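Local coordinates for acetyl-xylan esterase (Streptomyces lividans, PDB 2CC0), which probably removes acetyl groups from xylan as a metal-dependent family 4 carbohydrate esterase, helping to break down the plant cell wall, at residues 21-33 with 165-179. Sequence-based numbering, arbitrary orientation. Where two conformers were deposited one is given.
Sequences SLLNALRQNGLRA and IPRIAQTLAGKGLCS
Two neighbouring helices on the outside of the central parallel sheet meet here, with Ile165 of helix 165-174 set against helix 21-28. The helix segments run at 31° to each other, 9.5 Å apart at closest approach. Ile165 CD1 lies 4.0 Å from both Leu22 CD1 and Leu26 CD2. With chi1 at -59°, Ile165 CG2 is anti to the backbone N and reaches Ala25 O at 3.6 Å. Asn29 follows the last turn of its helix. Its ND2 donates a nearly straight bond of 2.9 Å to Ala25 O, close to its own amide plane, which fixes the turn of the amide. Asn29 OD1 then lies against CA and CB of Pro166, and Asn29 CB packs on Ala169 CB. With an alanine in its place, Ala25 O is likely to lose its side-chain donor and a gap to open beside Pro166. Gly30, with positive phi, closes a Schellman motif. The distorted beta/alpha barrel of polysaccharide deacetylases pairs strand 177-179 in parallel with strand 5-12. Leu31 CD1 touches Ile165, Ile168 and Ala169, while CD2 reaches Leu172 CD1. Arg32 N donates to Ser179 OG at 2.9 Å, with an N-H...O angle of 175°. A water accepts from Ser179 N and donates to Gly30 O.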
ATOM      1  N   SER A  21      -1.690  18.998 -22.858  1.00 13.19           N
ATOM      2  CA  SER A  21      -0.328  18.720 -23.332  1.00 13.76           C
ATOM      3  C   SER A  21       0.246  17.458 -22.686  1.00 13.06           C
ATOM      4  O   SER A  21       0.838  16.629 -23.366  1.00 13.23           O
ATOM      5  CB  SER A  21       0.595  19.906 -23.055  1.00 14.80           C
ATOM      6  OG  SER A  21       0.217  21.014 -23.870  1.00 18.59           O
ATOM      7  N   LEU A  22       0.023  17.314 -21.376  1.00 11.65           N
ATOM      8  CA  LEU A  22       0.455  16.125 -20.660  1.00 11.54           C
ATOM      9  C   LEU A  22      -0.240  14.870 -21.190  1.00 10.72           C
ATOM     10  O   LEU A  22       0.406  13.850 -21.428  1.00 11.19           O
ATOM     11  CB  LEU A  22       0.173  16.291 -19.156  1.00 10.95           C
ATOM     12  CG  LEU A  22       0.600  15.156 -18.200  1.00 11.74           C
ATOM     13  CD1 LEU A  22       2.103  14.863 -18.304  1.00 12.94           C
ATOM     14  CD2 LEU A  22       0.209  15.517 -16.757  1.00 12.51           C
ATOM     15  N   LEU A  23      -1.557  14.953 -21.378  1.00 10.26           N
ATOM     16  CA  LEU A  23      -2.300  13.791 -21.864  1.00 10.97           C
ATOM     17  C   LEU A  23      -1.808  13.377 -23.250  1.00 12.05           C
ATOM     18  O   LEU A  23      -1.641  12.185 -23.526  1.00 11.76           O
ATOM     19  CB  LEU A  23      -3.803  14.098 -21.916  1.00 10.25           C
ATOM     20  CG  LEU A  23      -4.508  14.349 -20.591  1.00  9.97           C
ATOM     21  CD1 LEU A  23      -5.986  14.708 -20.880  1.00 10.67           C
ATOM     22  CD2 LEU A  23      -4.428  13.126 -19.666  1.00 10.38           C
ATOM     23  N   ASN A  24      -1.579  14.372 -24.107  1.00 12.92           N
ATOM     24  CA  ASN A  24      -1.078  14.098 -25.463  1.00 14.04           C
ATOM     25  C   ASN A  24       0.284  13.401 -25.422  1.00 13.85           C
ATOM     26  O   ASN A  24       0.504  12.437 -26.134  1.00 14.69           O
ATOM     27  CB  ASN A  24      -1.005  15.386 -26.276  1.00 14.52           C
ATOM     28  CG  ASN A  24      -2.378  15.916 -26.663  1.00 16.88           C
ATOM     29  OD1 ASN A  24      -3.403  15.222 -26.533  1.00 18.99           O
ATOM     30  ND2 ASN A  24      -2.407  17.160 -27.126  1.00 19.52           N
ATOM     31  N   ALA A  25       1.178  13.881 -24.561  1.00 13.33           N
ATOM     32  CA  ALA A  25       2.481  13.246 -24.378  1.00 12.93           C
ATOM     33  C   ALA A  25       2.359  11.811 -23.876  1.00 13.01           C
ATOM     34  O   ALA A  25       3.003  10.903 -24.400  1.00 13.30           O
ATOM     35  CB  ALA A  25       3.374  14.067 -23.469  1.00 13.00           C
ATOM     36  N   LEU A  26       1.538  11.607 -22.848  1.00 12.80           N
ATOM     37  CA  LEU A  26       1.333  10.250 -22.329  1.00 12.02           C
ATOM     38  C   LEU A  26       0.822   9.306 -23.421  1.00 13.13           C
ATOM     39  O   LEU A  26       1.418   8.256 -23.647  1.00 13.59           O
ATOM     40  CB  LEU A  26       0.380  10.252 -21.124  1.00 11.23           C
ATOM     41  CG  LEU A  26       0.930  10.929 -19.851  1.00  8.75           C
ATOM     42  CD1 LEU A  26      -0.253  11.291 -18.941  1.00  8.75           C
ATOM     43  CD2 LEU A  26       1.951  10.004 -19.121  1.00 10.10           C
ATOM     44  N   ARG A  27      -0.275   9.675 -24.096  1.00 14.16           N
ATOM     45  CA  ARG A  27      -0.826   8.787 -25.131  1.00 15.52           C
ATOM     46  C   ARG A  27       0.178   8.546 -26.266  1.00 16.21           C
ATOM     47  O   ARG A  27       0.306   7.420 -26.749  1.00 16.48           O
ATOM     48  CB  ARG A  27      -2.152   9.303 -25.685  1.00 16.18           C
ATOM     49  CG  ARG A  27      -2.781   8.272 -26.666  1.00 19.31           C
ATOM     50  CD  ARG A  27      -4.277   8.325 -26.709  1.00 23.16           C
ATOM     51  NE  ARG A  27      -4.856   7.037 -27.133  1.00 25.97           N
ATOM     52  CZ  ARG A  27      -6.115   6.685 -26.884  1.00 27.58           C
ATOM     53  NH1 ARG A  27      -6.903   7.515 -26.229  1.00 24.52           N
ATOM     54  NH2 ARG A  27      -6.593   5.514 -27.307  1.00 30.93           N
ATOM     55  N   GLN A  28       0.896   9.585 -26.685  1.00 16.92           N
ATOM     56  CA  GLN A  28       1.859   9.424 -27.793  1.00 18.12           C
ATOM     57  C   GLN A  28       2.991   8.468 -27.421  1.00 17.76           C
ATOM     58  O   GLN A  28       3.593   7.825 -28.294  1.00 18.20           O
ATOM     59  CB  GLN A  28       2.407  10.765 -28.242  1.00 18.86           C
ATOM     60  CG  GLN A  28       1.366  11.631 -28.924  1.00 22.52           C
ATOM     61  CD  GLN A  28       1.769  13.097 -28.948  1.00 27.47           C
ATOM     62  OE1 GLN A  28       2.940  13.426 -28.745  1.00 30.67           O
ATOM     63  NE2 GLN A  28       0.799  13.986 -29.164  1.00 29.70           N
ATOM     64  N   ASN A  29       3.251   8.357 -26.114  1.00 16.99           N
ATOM     65  CA  ASN A  29       4.295   7.484 -25.609  1.00 16.54           C
ATOM     66  C   ASN A  29       3.770   6.175 -25.021  1.00 15.97           C
ATOM     67  O   ASN A  29       4.527   5.412 -24.414  1.00 16.68           O
ATOM     68  CB  ASN A  29       5.169   8.245 -24.624  1.00 16.56           C
ATOM     69  CG  ASN A  29       6.073   9.252 -25.334  1.00 17.41           C
ATOM     70  OD1 ASN A  29       7.118   8.878 -25.856  1.00 20.45           O
ATOM     71  ND2 ASN A  29       5.659  10.510 -25.384  1.00 15.99           N
ATOM     72  N   GLY A  30       2.480   5.929 -25.235  1.00 14.98           N
ATOM     73  CA  GLY A  30       1.850   4.655 -24.912  1.00 15.00           C
ATOM     74  C   GLY A  30       1.698   4.433 -23.422  1.00 14.54           C
ATOM     75  O   GLY A  30       1.731   3.287 -22.952  1.00 15.45           O
ATOM     76  N   LEU A  31       1.547   5.524 -22.679  1.00 12.88           N
ATOM     77  CA  LEU A  31       1.472   5.433 -21.209  1.00 12.10           C
ATOM     78  C   LEU A  31       0.064   5.756 -20.708  1.00 11.57           C
ATOM     79  O   LEU A  31      -0.622   6.632 -21.256  1.00 12.33           O
ATOM     80  CB  LEU A  31       2.462   6.413 -20.557  1.00 11.20           C
ATOM     81  CG  LEU A  31       3.954   6.236 -20.814  1.00 12.06           C
ATOM     82  CD1 LEU A  31       4.670   7.445 -20.216  1.00 12.53           C
ATOM     83  CD2 LEU A  31       4.421   4.910 -20.202  1.00 14.05           C
ATOM     84  N   ARG A  32      -0.352   5.048 -19.661  1.00 10.72           N
ATOM     85  CA  ARG A  32      -1.595   5.332 -18.956  1.00  9.71           C
ATOM     86  C   ARG A  32      -1.239   5.697 -17.523  1.00  8.92           C
ATOM     87  O   ARG A  32      -0.163   5.319 -17.012  1.00  8.75           O
ATOM     88  CB  ARG A  32      -2.551   4.144 -18.995  1.00  9.50           C
ATOM     89  CG  ARG A  32      -2.888   3.726 -20.455  1.00 11.67           C
ATOM     90  CD  ARG A  32      -3.748   2.503 -20.494  1.00 13.41           C
ATOM     91  NE  ARG A  32      -5.115   2.855 -20.111  1.00 12.24           N
ATOM     92  CZ  ARG A  32      -6.127   1.998 -20.024  1.00 15.47           C
ATOM     93  NH1 ARG A  32      -5.946   0.697 -20.301  1.00 16.80           N
ATOM     94  NH2 ARG A  32      -7.329   2.435 -19.666  1.00 16.52           N
ATOM     95  N   ALA A  33      -2.124   6.450 -16.882  1.00  8.40           N
ATOM     96  CA  ALA A  33      -1.809   6.961 -15.550  1.00  7.92           C
ATOM     97  C   ALA A  33      -3.081   7.296 -14.818  1.00  7.49           C
ATOM     98  O   ALA A  33      -4.176   7.340 -15.432  1.00  7.89           O
ATOM     99  CB  ALA A  33      -0.918   8.188 -15.679  1.00  7.13           C
ATOM    100  N   ILE A 165       8.290  12.851 -20.162  1.00 13.49           N
ATOM    101  CA  ILE A 165       7.419  11.737 -20.566  1.00 13.92           C
ATOM    102  C   ILE A 165       8.087  10.719 -21.533  1.00 13.63           C
ATOM    103  O   ILE A 165       8.051   9.524 -21.268  1.00 13.60           O
ATOM    104  CB  ILE A 165       6.036  12.216 -21.077  1.00 13.59           C
ATOM    105  CG1 ILE A 165       5.297  13.017 -19.998  1.00 13.98           C
ATOM    106  CG2 ILE A 165       5.210  11.048 -21.606  1.00 15.82           C
ATOM    107  CD1 ILE A 165       5.124  12.309 -18.634  1.00 14.54           C
ATOM    108  N   PRO A 166       8.699  11.183 -22.651  1.00 14.44           N
ATOM    109  CA  PRO A 166       9.336  10.159 -23.501  1.00 14.56           C
ATOM    110  C   PRO A 166      10.403   9.306 -22.788  1.00 14.81           C
ATOM    111  O   PRO A 166      10.404   8.084 -22.943  1.00 15.30           O
ATOM    112  CB  PRO A 166       9.949  10.968 -24.667  1.00 15.00           C
ATOM    113  CG  PRO A 166       9.223  12.268 -24.647  1.00 15.20           C
ATOM    114  CD  PRO A 166       8.860  12.541 -23.196  1.00 15.43           C
ATOM    115  N   ARG A 167      11.273   9.929 -21.995  1.00 15.48           N
ATOM    116  CA  ARG A 167      12.283   9.184 -21.236  1.00 15.57           C
ATOM    117  C   ARG A 167      11.698   8.300 -20.140  1.00 15.19           C
ATOM    118  O   ARG A 167      12.272   7.254 -19.807  1.00 16.16           O
ATOM    119  CB  ARG A 167      13.333  10.121 -20.664  1.00 16.20           C
ATOM    120  CG  ARG A 167      14.324  10.591 -21.734  1.00 17.35           C
ATOM    121  CD  ARG A 167      15.166  11.734 -21.205  1.00 21.49           C
ATOM    122  NE  ARG A 167      16.079  11.318 -20.140  1.00 23.49           N
ATOM    123  CZ  ARG A 167      16.640  12.159 -19.267  1.00 24.47           C
ATOM    124  NH1 ARG A 167      16.392  13.468 -19.333  1.00 25.18           N
ATOM    125  NH2 ARG A 167      17.451  11.693 -18.324  1.00 24.16           N
ATOM    126  N   ILE A 168      10.561   8.690 -19.589  1.00 14.18           N
ATOM    127  CA  ILE A 168       9.832   7.786 -18.671  1.00 13.50           C
ATOM    128  C   ILE A 168       9.394   6.503 -19.402  1.00 13.27           C
ATOM    129  O   ILE A 168       9.617   5.374 -18.925  1.00 14.56           O
ATOM    130  CB  ILE A 168       8.648   8.516 -18.018  1.00 12.08           C
ATOM    131  CG1 ILE A 168       9.196   9.550 -16.999  1.00 13.26           C
ATOM    132  CG2 ILE A 168       7.676   7.509 -17.374  1.00 12.03           C
ATOM    133  CD1 ILE A 168       8.148  10.488 -16.381  1.00 13.55           C
ATOM    134  N   ALA A 169       8.786   6.664 -20.577  1.00 14.41           N
ATOM    135  CA  ALA A 169       8.355   5.522 -21.385  1.00 14.90           C
ATOM    136  C   ALA A 169       9.573   4.644 -21.709  1.00 15.24           C
ATOM    137  O   ALA A 169       9.502   3.420 -21.599  1.00 16.13           O
ATOM    138  CB  ALA A 169       7.673   6.001 -22.659  1.00 15.23           C
ATOM    139  N   GLN A 170      10.691   5.281 -22.077  1.00 15.36           N
ATOM    140  CA  GLN A 170      11.935   4.554 -22.388  1.00 16.04           C
ATOM    141  C   GLN A 170      12.487   3.777 -21.217  1.00 16.34           C
ATOM    142  O   GLN A 170      12.893   2.610 -21.358  1.00 16.56           O
ATOM    143  CB  GLN A 170      12.995   5.543 -22.885  1.00 16.68           C
ATOM    144  CG  GLN A 170      12.661   6.086 -24.257  1.00 18.41           C
ATOM    145  CD  GLN A 170      13.464   7.318 -24.597  1.00 19.75           C
ATOM    146  OE1 GLN A 170      14.550   7.539 -24.048  1.00 22.65           O
ATOM    147  NE2 GLN A 170      12.929   8.138 -25.498  1.00 19.49           N
ATOM    148  N   THR A 171      12.489   4.430 -20.053  1.00 16.00           N
ATOM    149  CA  THR A 171      12.951   3.805 -18.820  1.00 16.62           C
ATOM    150  C   THR A 171      12.129   2.556 -18.497  1.00 16.69           C
ATOM    151  O   THR A 171      12.691   1.498 -18.195  1.00 17.50           O
ATOM    152  CB  THR A 171      12.898   4.819 -17.661  1.00 16.94           C
ATOM    153  OG1 THR A 171      13.760   5.917 -17.978  1.00 19.42           O
ATOM    154  CG2 THR A 171      13.363   4.185 -16.334  1.00 17.75           C
ATOM    155  N   LEU A 172      10.802   2.676 -18.550  1.00 16.37           N
ATOM    156  CA  LEU A 172       9.940   1.541 -18.245  1.00 16.59           C
ATOM    157  C   LEU A 172      10.150   0.411 -19.253  1.00 17.81           C
ATOM    158  O   LEU A 172      10.306  -0.747 -18.860  1.00 17.46           O
ATOM    159  CB  LEU A 172       8.470   1.953 -18.202  1.00 15.62           C
ATOM    160  CG  LEU A 172       8.133   2.893 -17.037  1.00 15.19           C
ATOM    161  CD1 LEU A 172       6.645   3.255 -17.132  1.00 14.66           C
ATOM    162  CD2 LEU A 172       8.490   2.267 -15.683  1.00 14.80           C
ATOM    163  N   ALA A 173      10.169   0.760 -20.539  1.00 18.52           N
ATOM    164  CA  ALA A 173      10.342  -0.228 -21.609  1.00 20.31           C
ATOM    165  C   ALA A 173      11.666  -0.961 -21.443  1.00 21.25           C
ATOM    166  O   ALA A 173      11.708  -2.182 -21.544  1.00 22.50           O
ATOM    167  CB  ALA A 173      10.232   0.428 -22.995  1.00 19.64           C
ATOM    168  N   GLY A 174      12.733  -0.223 -21.145  1.00 22.47           N
ATOM    169  CA  GLY A 174      14.050  -0.835 -20.889  1.00 23.95           C
ATOM    170  C   GLY A 174      14.051  -1.893 -19.794  1.00 24.60           C
ATOM    171  O   GLY A 174      14.875  -2.841 -19.816  1.00 26.19           O
ATOM    172  N   LYS A 175      13.117  -1.761 -18.854  1.00 23.74           N
ATOM    173  CA  LYS A 175      13.042  -2.614 -17.679  1.00 23.50           C
ATOM    174  C   LYS A 175      11.987  -3.689 -17.816  1.00 21.92           C
ATOM    175  O   LYS A 175      11.784  -4.467 -16.889  1.00 23.21           O
ATOM    176  CB  LYS A 175      12.728  -1.765 -16.446  1.00 24.02           C
ATOM    177  CG  LYS A 175      13.907  -0.958 -15.972  1.00 26.55           C
ATOM    178  CD  LYS A 175      13.489  -0.026 -14.889  1.00 29.82           C
ATOM    179  CE  LYS A 175      14.450  -0.131 -13.744  1.00 30.63           C
ATOM    180  NZ  LYS A 175      13.761  -0.035 -12.447  1.00 33.03           N
ATOM    181  N   GLY A 176      11.306  -3.727 -18.960  1.00 20.23           N
ATOM    182  CA  GLY A 176      10.154  -4.619 -19.150  1.00 19.14           C
ATOM    183  C   GLY A 176       8.969  -4.304 -18.238  1.00 17.79           C
ATOM    184  O   GLY A 176       8.220  -5.198 -17.837  1.00 17.99           O
ATOM    185  N   LEU A 177       8.800  -3.030 -17.887  1.00 16.87           N
ATOM    186  CA  LEU A 177       7.677  -2.626 -17.058  1.00 16.39           C
ATOM    187  C   LEU A 177       6.714  -1.806 -17.872  1.00 16.78           C
ATOM    188  O   LEU A 177       7.115  -1.109 -18.822  1.00 18.12           O
ATOM    189  CB  LEU A 177       8.145  -1.812 -15.843  1.00 16.25           C
ATOM    190  CG  LEU A 177       8.980  -2.572 -14.808  1.00 15.12           C
ATOM    191  CD1 LEU A 177       9.607  -1.585 -13.787  1.00 17.73           C
ATOM    192  CD2 LEU A 177       8.122  -3.638 -14.117  1.00 16.94           C
ATOM    193  N   CYS A 178       5.446  -1.897 -17.504  1.00 15.85           N
ATOM    194  CA  CYS A 178       4.437  -1.102 -18.186  0.80 16.02           C
ATOM    195  C   CYS A 178       3.638  -0.255 -17.229  1.00 15.39           C
ATOM    196  O   CYS A 178       3.653  -0.478 -16.026  1.00 15.27           O
ATOM    197  CB  CYS A 178       3.531  -2.001 -18.974  0.80 16.56           C
ATOM    198  SG  CYS A 178       4.450  -2.854 -20.262  0.80 18.97           S
ATOM    199  N   SER A 179       2.970   0.758 -17.766  1.00 14.69           N
ATOM    200  CA  SER A 179       2.146   1.616 -16.911  1.00 13.98           C
ATOM    201  C   SER A 179       0.853   0.866 -16.603  1.00 14.29           C
ATOM    202  O   SER A 179       0.221   0.281 -17.502  1.00 17.06           O
ATOM    203  CB  SER A 179       1.917   2.990 -17.560  1.00 14.16           C
ATOM    204  OG  SER A 179       1.414   2.849 -18.870  1.00 14.74           O
TER
HETATM  205  O   HOH W   1       2.922   1.335 -20.646  1.00 20.62           O